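Local coordinates for protein PT26-6P (Thermococcus sp., PDB 2WB7) that is of unknown function but is encoded by a family of euryarchaeal mobile elements and combines two immunoglobulin-like domains with a helical one, at residues R105-N108 / S109-R113; G115-A119 / D120-L124; G45-G49 / Q50-H54; V363-D366 / D367-I371. One frame throughout, in Å; residues are numbered along the deposited sequence.

Contact 1: residues R105-N108 / S109-R113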
loop_
_atom_site.group_PDB
_atom_site.type_symbol
_atom_site.label_atom_id
_atom_site.label_comp_id
_atom_site.label_asym_id
_atom_site.label_seq_id
_atom_site.Cartn_x
_atom_site.Cartn_y
_atom_site.Cartn_z
ATOM N N ARG A 105 -12.153 24.449 -9.121
ATOM C CA ARG A 105 -13.485 24.005 -9.490
ATOM C C ARG A 105 -14.367 25.226 -9.420
ATOM O O ARG A 105 -14.275 25.997 -8.465
ATOM C CB ARG A 105 -13.984 22.961 -8.490
ATOM C CG ARG A 105 -14.915 21.904 -9.062
ATOM C CD ARG A 105 -16.205 22.509 -9.565
ATOM N NE ARG A 105 -17.232 21.503 -9.770
ATOM C CZ ARG A 105 -18.422 21.755 -10.301
ATOM N NH1 ARG A 105 -18.733 22.987 -10.676
ATOM N NH2 ARG A 105 -19.301 20.778 -10.454
ATOM N N VAL A 106 -15.220 25.417 -10.418
ATOM C CA VAL A 106 -16.116 26.562 -10.399
ATOM C C VAL A 106 -17.578 26.185 -10.617
ATOM O O VAL A 106 -17.923 25.516 -11.596
ATOM C CB VAL A 106 -15.689 27.622 -11.432
ATOM C CG1 VAL A 106 -16.872 28.497 -11.814
ATOM C CG2 VAL A 106 -14.532 28.460 -10.878
ATOM N N TRP A 107 -18.428 26.615 -9.685
ATOM C CA TRP A 107 -19.877 26.543 -9.848
ATOM C C TRP A 107 -20.361 27.931 -10.279
ATOM O O TRP A 107 -20.179 28.921 -9.548
ATOM C CB TRP A 107 -20.550 26.149 -8.532
ATOM C CG TRP A 107 -20.226 24.758 -8.020
ATOM C CD1 TRP A 107 -20.917 23.606 -8.284
ATOM C CD2 TRP A 107 -19.158 24.386 -7.129
ATOM N NE1 TRP A 107 -20.335 22.545 -7.631
ATOM C CE2 TRP A 107 -19.254 22.996 -6.920
ATOM C CE3 TRP A 107 -18.122 25.090 -6.506
ATOM C CZ2 TRP A 107 -18.363 22.299 -6.110
ATOM C CZ3 TRP A 107 -17.235 24.397 -5.707
ATOM C CH2 TRP A 107 -17.364 23.017 -5.512
ATOM N N ASN A 108 -20.946 28.024 -11.471
ATOM C CA ASN A 108 -21.458 29.307 -11.917
ATOM C C ASN A 108 -22.929 29.462 -11.562
ATOM O O ASN A 108 -23.576 28.500 -11.134
ATOM C CB ASN A 108 -21.204 29.541 -13.403
ATOM C CG ASN A 108 -21.936 28.552 -14.288
ATOM O OD1 ASN A 108 -22.915 27.921 -13.882
ATOM N ND2 ASN A 108 -21.465 28.422 -15.525
ATOM N N SER A 109 -23.433 30.683 -11.720
ATOM C CA SER A 109 -24.761 31.040 -11.236
ATOM C C SER A 109 -25.825 30.007 -11.622
ATOM O O SER A 109 -26.752 29.755 -10.850
ATOM C CB SER A 109 -25.140 32.430 -11.732
ATOM O OG SER A 109 -25.254 32.413 -13.141
ATOM N N SER A 110 -25.675 29.392 -12.795
ATOM C CA SER A 110 -26.598 28.343 -13.241
ATOM C C SER A 110 -26.858 27.307 -12.162
ATOM O O SER A 110 -27.930 26.715 -12.092
ATOM C CB SER A 110 -26.038 27.615 -14.466
ATOM O OG SER A 110 -26.179 28.386 -15.650
ATOM N N THR A 111 -25.850 27.063 -11.340
ATOM C CA THR A 111 -25.920 26.004 -10.344
ATOM C C THR A 111 -26.922 26.362 -9.270
ATOM O O THR A 111 -27.506 25.496 -8.626
ATOM C CB THR A 111 -24.555 25.810 -9.655
ATOM O OG1 THR A 111 -23.541 25.579 -10.645
ATOM C CG2 THR A 111 -24.602 24.636 -8.673
ATOM N N PHE A 112 -27.108 27.656 -9.069
ATOM C CA PHE A 112 -27.873 28.112 -7.926
ATOM C C PHE A 112 -29.254 28.636 -8.273
ATOM O O PHE A 112 -29.541 28.982 -9.418
ATOM C CB PHE A 112 -27.070 29.137 -7.140
ATOM C CG PHE A 112 -25.742 28.627 -6.704
ATOM C CD1 PHE A 112 -24.583 29.069 -7.316
ATOM C CD2 PHE A 112 -25.653 27.675 -5.706
ATOM C CE1 PHE A 112 -23.350 28.582 -6.924
ATOM C CE2 PHE A 112 -24.429 27.188 -5.302
ATOM C CZ PHE A 112 -23.272 27.639 -5.914
ATOM N N ARG A 113 -30.099 28.679 -7.249
ATOM C CA ARG A 113 -31.498 29.075 -7.343
ATOM C C ARG A 113 -31.671 30.493 -7.865
ATOM O O ARG A 113 -31.137 31.444 -7.291
ATOM C CB ARG A 113 -32.115 28.955 -5.958
ATOM C CG ARG A 113 -33.586 29.163 -5.888
ATOM C CD ARG A 113 -34.118 28.351 -4.718
ATOM N NE ARG A 113 -34.079 26.918 -5.021
ATOM C CZ ARG A 113 -34.141 25.946 -4.113
ATOM N NH1 ARG A 113 -34.223 26.235 -2.823
ATOM N NH2 ARG A 113 -34.103 24.678 -4.502
#

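Contact 2: residues G115-A119 / D120-L124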
loop_
_atom_site.group_PDB
_atom_site.type_symbol
_atom_site.label_atom_id
_atom_site.label_comp_id
_atom_site.label_asym_id
_atom_site.label_seq_id
_atom_site.Cartn_x
_atom_site.Cartn_y
_atom_site.Cartn_z
ATOM N N GLY A 115 -34.064 32.582 -7.725
ATOM C CA GLY A 115 -34.670 33.506 -6.782
ATOM C C GLY A 115 -33.798 33.896 -5.604
ATOM O O GLY A 115 -34.189 34.736 -4.795
ATOM N N GLY A 116 -32.611 33.311 -5.495
ATOM C CA GLY A 116 -31.781 33.565 -4.321
ATOM C C GLY A 116 -32.245 32.746 -3.122
ATOM O O GLY A 116 -33.145 31.912 -3.242
ATOM N N TYR A 117 -31.634 32.991 -1.962
ATOM C CA TYR A 117 -31.817 32.148 -0.792
ATOM C C TYR A 117 -32.060 33.001 0.426
ATOM O O TYR A 117 -31.479 34.071 0.553
ATOM C CB TYR A 117 -30.551 31.309 -0.532
ATOM C CG TYR A 117 -30.219 30.337 -1.644
ATOM C CD1 TYR A 117 -29.351 30.693 -2.662
ATOM C CD2 TYR A 117 -30.795 29.075 -1.684
ATOM C CE1 TYR A 117 -29.061 29.819 -3.680
ATOM C CE2 TYR A 117 -30.512 28.192 -2.696
ATOM C CZ TYR A 117 -29.644 28.569 -3.693
ATOM O OH TYR A 117 -29.348 27.711 -4.715
ATOM N N ILE A 118 -32.899 32.522 1.336
ATOM C CA ILE A 118 -32.964 33.109 2.665
ATOM C C ILE A 118 -33.122 32.003 3.695
ATOM O O ILE A 118 -33.763 31.005 3.414
ATOM C CB ILE A 118 -34.112 34.128 2.787
ATOM C CG1 ILE A 118 -34.065 34.795 4.163
ATOM C CG2 ILE A 118 -35.463 33.463 2.498
ATOM C CD1 ILE A 118 -34.383 36.267 4.118
ATOM N N ALA A 119 -32.524 32.177 4.871
ATOM C CA ALA A 119 -32.499 31.128 5.906
ATOM C C ALA A 119 -32.433 29.715 5.310
ATOM O O ALA A 119 -33.442 29.013 5.245
ATOM C CB ALA A 119 -33.695 31.260 6.836
ATOM N N ASP A 120 -31.239 29.302 4.887
ATOM C CA ASP A 120 -31.067 28.053 4.148
ATOM C C ASP A 120 -29.666 27.472 4.279
ATOM O O ASP A 120 -28.754 28.132 4.788
ATOM C CB ASP A 120 -31.354 28.280 2.670
ATOM C CG ASP A 120 -32.095 27.130 2.063
ATOM O OD1 ASP A 120 -32.081 26.049 2.708
ATOM O OD2 ASP A 120 -32.693 27.304 0.973
ATOM N N THR A 121 -29.494 26.238 3.808
ATOM C CA THR A 121 -28.192 25.577 3.846
ATOM C C THR A 121 -27.884 24.877 2.541
ATOM O O THR A 121 -28.710 24.145 2.008
ATOM C CB THR A 121 -28.111 24.547 4.962
ATOM O OG1 THR A 121 -28.086 25.219 6.218
ATOM C CG2 THR A 121 -26.848 23.748 4.814
ATOM N N LEU A 122 -26.685 25.105 2.026
ATOM C CA LEU A 122 -26.292 24.555 0.736
ATOM C C LEU A 122 -25.048 23.679 0.856
ATOM O O LEU A 122 -24.060 24.077 1.466
ATOM C CB LEU A 122 -26.033 25.690 -0.252
ATOM C CG LEU A 122 -27.225 26.627 -0.431
ATOM C CD1 LEU A 122 -26.989 27.610 -1.568
ATOM C CD2 LEU A 122 -28.488 25.792 -0.664
ATOM N N ASP A 123 -25.106 22.492 0.261
ATOM C CA ASP A 123 -24.000 21.544 0.303
ATOM C C ASP A 123 -23.393 21.375 -1.074
ATOM O O ASP A 123 -24.050 20.907 -1.988
ATOM C CB ASP A 123 -24.479 20.177 0.804
ATOM C CG ASP A 123 -24.751 20.158 2.309
ATOM O OD1 ASP A 123 -24.242 21.053 3.033
ATOM O OD2 ASP A 123 -25.472 19.233 2.762
ATOM N N LEU A 124 -22.133 21.753 -1.215
ATOM C CA LEU A 124 -21.395 21.516 -2.447
ATOM C C LEU A 124 -20.370 20.391 -2.278
ATOM O O LEU A 124 -19.659 20.322 -1.265
ATOM C CB LEU A 124 -20.684 22.796 -2.881
ATOM C CG LEU A 124 -21.551 23.973 -3.321
ATOM C CD1 LEU A 124 -20.671 25.207 -3.434
ATOM C CD2 LEU A 124 -22.257 23.687 -4.650
#

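Contact 3: residues G45-G49 / Q50-H54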
loop_
_atom_site.group_PDB
_atom_site.type_symbol
_atom_site.label_atom_id
_atom_site.label_comp_id
_atom_site.label_asym_id
_atom_site.label_seq_id
_atom_site.Cartn_x
_atom_site.Cartn_y
_atom_site.Cartn_z
ATOM N N GLY A 45 -14.996 30.028 6.946
ATOM C CA GLY A 45 -14.855 31.452 6.670
ATOM C C GLY A 45 -14.935 32.207 7.984
ATOM O O GLY A 45 -15.297 31.627 9.017
ATOM N N GLY A 46 -14.579 33.490 7.976
ATOM C CA GLY A 46 -14.870 34.334 9.135
ATOM C C GLY A 46 -16.331 34.100 9.509
ATOM O O GLY A 46 -17.168 33.874 8.623
ATOM N N THR A 47 -16.649 34.115 10.803
ATOM C CA THR A 47 -18.019 33.822 11.248
ATOM C C THR A 47 -18.958 35.039 11.080
ATOM O O THR A 47 -20.015 35.129 11.707
ATOM C CB THR A 47 -18.040 33.252 12.689
ATOM O OG1 THR A 47 -17.353 34.153 13.572
ATOM C CG2 THR A 47 -17.362 31.865 12.726
ATOM N N ALA A 48 -18.547 35.960 10.211
ATOM C CA ALA A 48 -19.388 37.053 9.746
ATOM C C ALA A 48 -19.614 36.896 8.238
ATOM O O ALA A 48 -18.940 36.096 7.580
ATOM C CB ALA A 48 -18.722 38.384 10.043
ATOM N N GLY A 49 -20.550 37.656 7.682
ATOM C CA GLY A 49 -20.791 37.610 6.246
ATOM C C GLY A 49 -22.165 37.067 5.905
ATOM O O GLY A 49 -22.733 36.262 6.649
ATOM N N GLN A 50 -22.701 37.520 4.772
ATOM C CA GLN A 50 -24.020 37.108 4.308
ATOM C C GLN A 50 -24.077 35.602 4.071
ATOM O O GLN A 50 -25.112 35.065 3.664
ATOM C CB GLN A 50 -24.383 37.834 3.006
ATOM C CG GLN A 50 -24.365 39.359 3.075
ATOM C CD GLN A 50 -23.015 39.935 2.687
ATOM O OE1 GLN A 50 -21.969 39.336 2.967
ATOM N NE2 GLN A 50 -23.028 41.104 2.030
ATOM N N VAL A 51 -22.947 34.934 4.290
ATOM C CA VAL A 51 -22.840 33.492 4.124
ATOM C C VAL A 51 -21.754 32.964 5.064
ATOM O O VAL A 51 -20.666 33.534 5.165
ATOM C CB VAL A 51 -22.480 33.118 2.674
ATOM C CG1 VAL A 51 -22.556 31.624 2.486
ATOM C CG2 VAL A 51 -23.392 33.821 1.702
ATOM N N LEU A 52 -22.069 31.890 5.777
ATOM C CA LEU A 52 -21.078 31.190 6.573
ATOM C C LEU A 52 -20.521 30.073 5.702
ATOM O O LEU A 52 -21.282 29.371 5.030
ATOM C CB LEU A 52 -21.696 30.619 7.850
ATOM C CG LEU A 52 -21.723 31.534 9.078
ATOM C CD1 LEU A 52 -20.295 31.915 9.537
ATOM C CD2 LEU A 52 -22.557 32.768 8.783
ATOM N N ILE A 53 -19.199 29.920 5.687
ATOM C CA ILE A 53 -18.561 28.917 4.838
ATOM C C ILE A 53 -17.837 27.879 5.679
ATOM O O ILE A 53 -17.019 28.232 6.527
ATOM C CB ILE A 53 -17.552 29.560 3.865
ATOM C CG1 ILE A 53 -18.169 30.799 3.202
ATOM C CG2 ILE A 53 -17.079 28.537 2.838
ATOM C CD1 ILE A 53 -17.348 31.389 2.057
ATOM N N HIS A 54 -18.155 26.606 5.445
ATOM C CA HIS A 54 -17.447 25.486 6.062
ATOM C C HIS A 54 -16.912 24.510 5.018
ATOM O O HIS A 54 -17.601 24.175 4.042
ATOM C CB HIS A 54 -18.352 24.758 7.046
ATOM C CG HIS A 54 -18.786 25.610 8.197
ATOM N ND1 HIS A 54 -18.085 25.672 9.382
ATOM C CD2 HIS A 54 -19.839 26.455 8.335
ATOM C CE1 HIS A 54 -18.689 26.514 10.203
ATOM N NE2 HIS A 54 -19.756 27.001 9.593
#

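Contact 4: residues V363-D366 / D367-I371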
loop_
_atom_site.group_PDB
_atom_site.type_symbol
_atom_site.label_atom_id
_atom_site.label_comp_id
_atom_site.label_asym_id
_atom_site.label_seq_id
_atom_site.Cartn_x
_atom_site.Cartn_y
_atom_site.Cartn_z
ATOM N N VAL A 363 -9.619 10.130 -12.038
ATOM C CA VAL A 363 -10.873 10.354 -11.362
ATOM C C VAL A 363 -11.553 11.465 -12.135
ATOM O O VAL A 363 -11.005 12.568 -12.243
ATOM C CB VAL A 363 -10.622 10.833 -9.942
ATOM C CG1 VAL A 363 -11.930 11.204 -9.274
ATOM C CG2 VAL A 363 -9.861 9.761 -9.160
ATOM N N GLU A 364 -12.720 11.177 -12.706
ATOM C CA GLU A 364 -13.450 12.204 -13.446
ATOM C C GLU A 364 -14.491 12.896 -12.584
ATOM O O GLU A 364 -15.529 12.319 -12.243
ATOM C CB GLU A 364 -14.124 11.662 -14.702
ATOM C CG GLU A 364 -14.351 12.795 -15.683
ATOM C CD GLU A 364 -15.703 12.767 -16.393
ATOM O OE1 GLU A 364 -16.305 11.678 -16.574
ATOM O OE2 GLU A 364 -16.146 13.869 -16.794
ATOM N N ARG A 365 -14.190 14.141 -12.237
ATOM C CA ARG A 365 -15.040 14.965 -11.403
ATOM C C ARG A 365 -16.305 15.374 -12.155
ATOM O O ARG A 365 -16.294 15.524 -13.380
ATOM C CB ARG A 365 -14.260 16.204 -10.997
ATOM C CG ARG A 365 -14.657 16.790 -9.694
ATOM C CD ARG A 365 -13.535 17.670 -9.195
ATOM N NE ARG A 365 -13.159 18.651 -10.205
ATOM C CZ ARG A 365 -12.348 19.681 -9.980
ATOM N NH1 ARG A 365 -11.810 19.863 -8.786
ATOM N NH2 ARG A 365 -12.073 20.531 -10.953
ATOM N N ASP A 366 -17.397 15.555 -11.420
ATOM C CA ASP A 366 -18.690 15.862 -12.043
ATOM C C ASP A 366 -18.616 17.047 -13.005
ATOM O O ASP A 366 -19.405 17.124 -13.927
ATOM C CB ASP A 366 -19.762 16.115 -10.984
ATOM C CG ASP A 366 -19.362 17.208 -10.005
ATOM O OD1 ASP A 366 -18.192 17.674 -10.073
ATOM O OD2 ASP A 366 -20.214 17.601 -9.170
ATOM N N ASP A 367 -17.673 17.964 -12.801
ATOM C CA ASP A 367 -17.498 19.089 -13.728
ATOM C C ASP A 367 -16.710 18.732 -14.993
ATOM O O ASP A 367 -16.396 19.603 -15.803
ATOM C CB ASP A 367 -16.822 20.273 -13.031
ATOM C CG ASP A 367 -15.358 20.008 -12.712
ATOM O OD1 ASP A 367 -14.955 18.822 -12.654
ATOM O OD2 ASP A 367 -14.609 20.987 -12.503
ATOM N N GLY A 368 -16.384 17.458 -15.170
ATOM C CA GLY A 368 -15.699 17.035 -16.395
ATOM C C GLY A 368 -14.180 17.106 -16.344
ATOM O O GLY A 368 -13.493 16.491 -17.157
ATOM N N VAL A 369 -13.644 17.865 -15.401
ATOM C CA VAL A 369 -12.209 17.859 -15.180
ATOM C C VAL A 369 -11.745 16.442 -14.823
ATOM O O VAL A 369 -12.437 15.732 -14.096
ATOM C CB VAL A 369 -11.839 18.810 -14.046
ATOM C CG1 VAL A 369 -10.460 18.469 -13.518
ATOM C CG2 VAL A 369 -11.915 20.247 -14.524
ATOM N N LYS A 370 -10.580 16.027 -15.322
ATOM C CA LYS A 370 -10.068 14.671 -15.043
ATOM C C LYS A 370 -8.765 14.656 -14.243
ATOM O O LYS A 370 -7.748 15.121 -14.731
ATOM C CB LYS A 370 -9.896 13.895 -16.345
ATOM C CG LYS A 370 -11.165 13.239 -16.797
ATOM C CD LYS A 370 -11.205 13.108 -18.289
ATOM C CE LYS A 370 -12.630 12.811 -18.769
ATOM N NZ LYS A 370 -13.639 13.913 -18.473
ATOM N N ILE A 371 -8.803 14.115 -13.023
ATOM C CA ILE A 371 -7.651 14.156 -12.107
ATOM C C ILE A 371 -6.841 12.843 -12.097
ATOM O O ILE A 371 -7.359 11.790 -11.709
ATOM C CB ILE A 371 -8.108 14.444 -10.660
ATOM C CG1 ILE A 371 -8.923 15.726 -10.600
ATOM C CG2 ILE A 371 -6.935 14.564 -9.736
ATOM C CD1 ILE A 371 -9.381 16.079 -9.212
#

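Contact 1: residues R105-N108 / S109-R113
N108 and T111 join where the strand ends: the chain turns from extended geometry into a short 3-10 segment, S109 to T111, and T111 N bonds back to N108 O at 2.7 Å with a nearly straight N-H...O angle of 167°. A second donor grips the same carbonyl. T111 OG1, set beside its own backbone N and anti to its carbonyl carbon (chi1 -55°), gives its proton to N108 O at 3.0 Å, in the carbonyl plane on a lone pair, whereas the amide comes in tilted from that plane. This one residue therefore ties the turn to the last strand residue through both backbone and side chain. The turn goes on with a bond from F112 N to S109 O. The side-chain OD1 of N108 takes a weak bond from S110 N. The methyl CG2 of T111 packs obliquely against W107 CD1 at 3.8 Å, and F112 CE1 meets W107 CB at 4.0 Å. The indole is also covered within its own strand, since R105 NH1 lies 3.3 Å above one face of the W107 ring, offset toward the rim. W107 and F112 both rest on V90 of strand 85-96, whose backbone is hydrogen-bonded to that of W107, and the W107 side chain touches L124 and T126 of strand 120-129, so that it lies between strands belonging to two different sheets of the immunoglobulin-like domain.

Contact 2: residues G115-A119 / D120-L124
Y117 and L122 share the same first torsion: in each, CG stands beside the backbone N and anti to the carbonyl carbon (chi1 -63° and -57°), and as both side chains leave the backbone heading across the bend, this brings the leucine methyls against the phenol. Methyl CD1 of L122 sits over one face of the ring, 3.6 Å from its centroid and only 15° off the normal, a CH-pi contact. It is shifted somewhat toward the rim on the phenolic side, where it lies 3.5 Å from Y117 CZ. The other branch, CD2, touches Y117 CE2 at 3.7 Å, so both leucine methyls lie against the ring. These residues form the entry into strand 120-129 of the immunoglobulin-like domain, which runs antiparallel to strand 66-75; D120 and L122 are backbone-bonded to I75 and L73, while Y117 bonds to V85 as the chain comes in. The carboxylate of D120 takes the ring from another direction. Its OD2 lies in the ring plane at the edge, 3.7 Å from Y117 CD2, with the carboxylate steeply inclined to the ring; an oxygen facing ring hydrogens is probably mildly favourable. The remaining oxygen, OD1, accepts T121 N at 2.8 Å on its anti side, the donor tilted out of the carboxylate plane, which restrains the carboxylate's rotation. Y117 OH accepts the backbone N-H of R113, tying the hydroxyl end to an earlier residue of the same loop.

Contact 3: residues G45-G49 / Q50-H54
G45 and I53 supply the backbone bond of this contact: G45 N donates to I53 O at 2.7 Å with an angle of 159°, the donor tilted from the carbonyl plane. Their CA atoms are 4.8 Å apart, and because G45 carries no side chain the backbone can run close beside I53, whose CB lies 4.0 Å from G45 N. Apolar packing belongs chiefly to L52. Its CG stands beside the backbone N, and a further bend at the second torsion (chi2 -62°) curls the isobutyl end back under the loop. CD1 then lies against the backbone of T47, 3.4 Å from CA, and meets G46 O at 3.8 Å. The other methyl, CD2, faces G49 O at 4.1 Å. L52 thus packs against the backbone of the loop that links strand 39-44 to the antiparallel strand 52-62, making a beta hairpin in the mixed sheet that also holds strand 66-75. Polar side chains contribute less. Q50 is bent at its second torsion (chi2 92°), which folds the amide back over the preceding glycine and leaves OE1 3.7 Å from G49 C, a van der Waals contact. G49 itself takes a positive phi where the loop turns back into the strand. Beyond the loop, V51 and I53 pack on L73 of strand 66-75, V51 also on L210 and I53 on A212 of strand 198-213. L52 bonds through its backbone to E74.

Contact 4: residues V363-D366 / D367-I371
R365 and D367 bring two flat groups together with their planes 65° apart, so the carboxylate meets the guanidinium askew instead of edge to edge. R365 NE donates to D367 OD1 at 3.0 Å from above the carboxylate plane, and V369 N reaches the same oxygen at 3.2 Å from the opposite face; the latter bond closes an Asx turn. R365 NH2 adds a weak bond to D367 OD2, completing the salt bridge, while V369 CB packs obliquely against NH2 at 3.5 Å. The arginine side chain leaves with CG anti to the backbone N (chi1 -151°) and bends at chi3, which lays it alongside V369. These groups sit on the turn of a beta hairpin. V363 and I371 form an antiparallel hydrogen-bonded pair, V363 N to I371 O and I371 N to V363 O, each 2.8 Å, then E364 faces K370 as a non-hydrogen-bonded pair. A type I turn from R365 to G368 follows, with G368 N on R365 O at 2.6 Å and R365 N on V369 O, the type I plus G1 beta bulge arrangement, G368 holding the positive phi. On the face carrying E364 and K370 the two side chains run side by side; K370 NZ bridges to E364 OE2 at 3.0 Å and also donates to G368 O. R365 NH1 bonds to W103 O and V127 O of the first immunoglobulin-like domain, and R105 makes long, weak ion pairs with D366 and D367. The charge of buried R365 is probably offset by D367, consistent with a polar anchor between the domains.

Along the chain the order is contact 3, contact 1, contact 2, contact 4, in series, with none enclosing or crossing another. Contact 3 closes the hairpin loop between strands 39-44 and 52-62. Contacts 1 and 2 stand at the start and end of the connection from strand 104-108 to strand 120-129, which passes from one sheet of the first immunoglobulin-like domain to the other; they touch, F112 against Y117 and W107 against L124. Contacts 2 and 3 reach the same sheet but remain about 7 Å apart at their nearest atoms. Contact 4 closes the 350-364/370-379 hairpin of the second domain, and R105 of contact 1 packs on R365 there, joining the two domains.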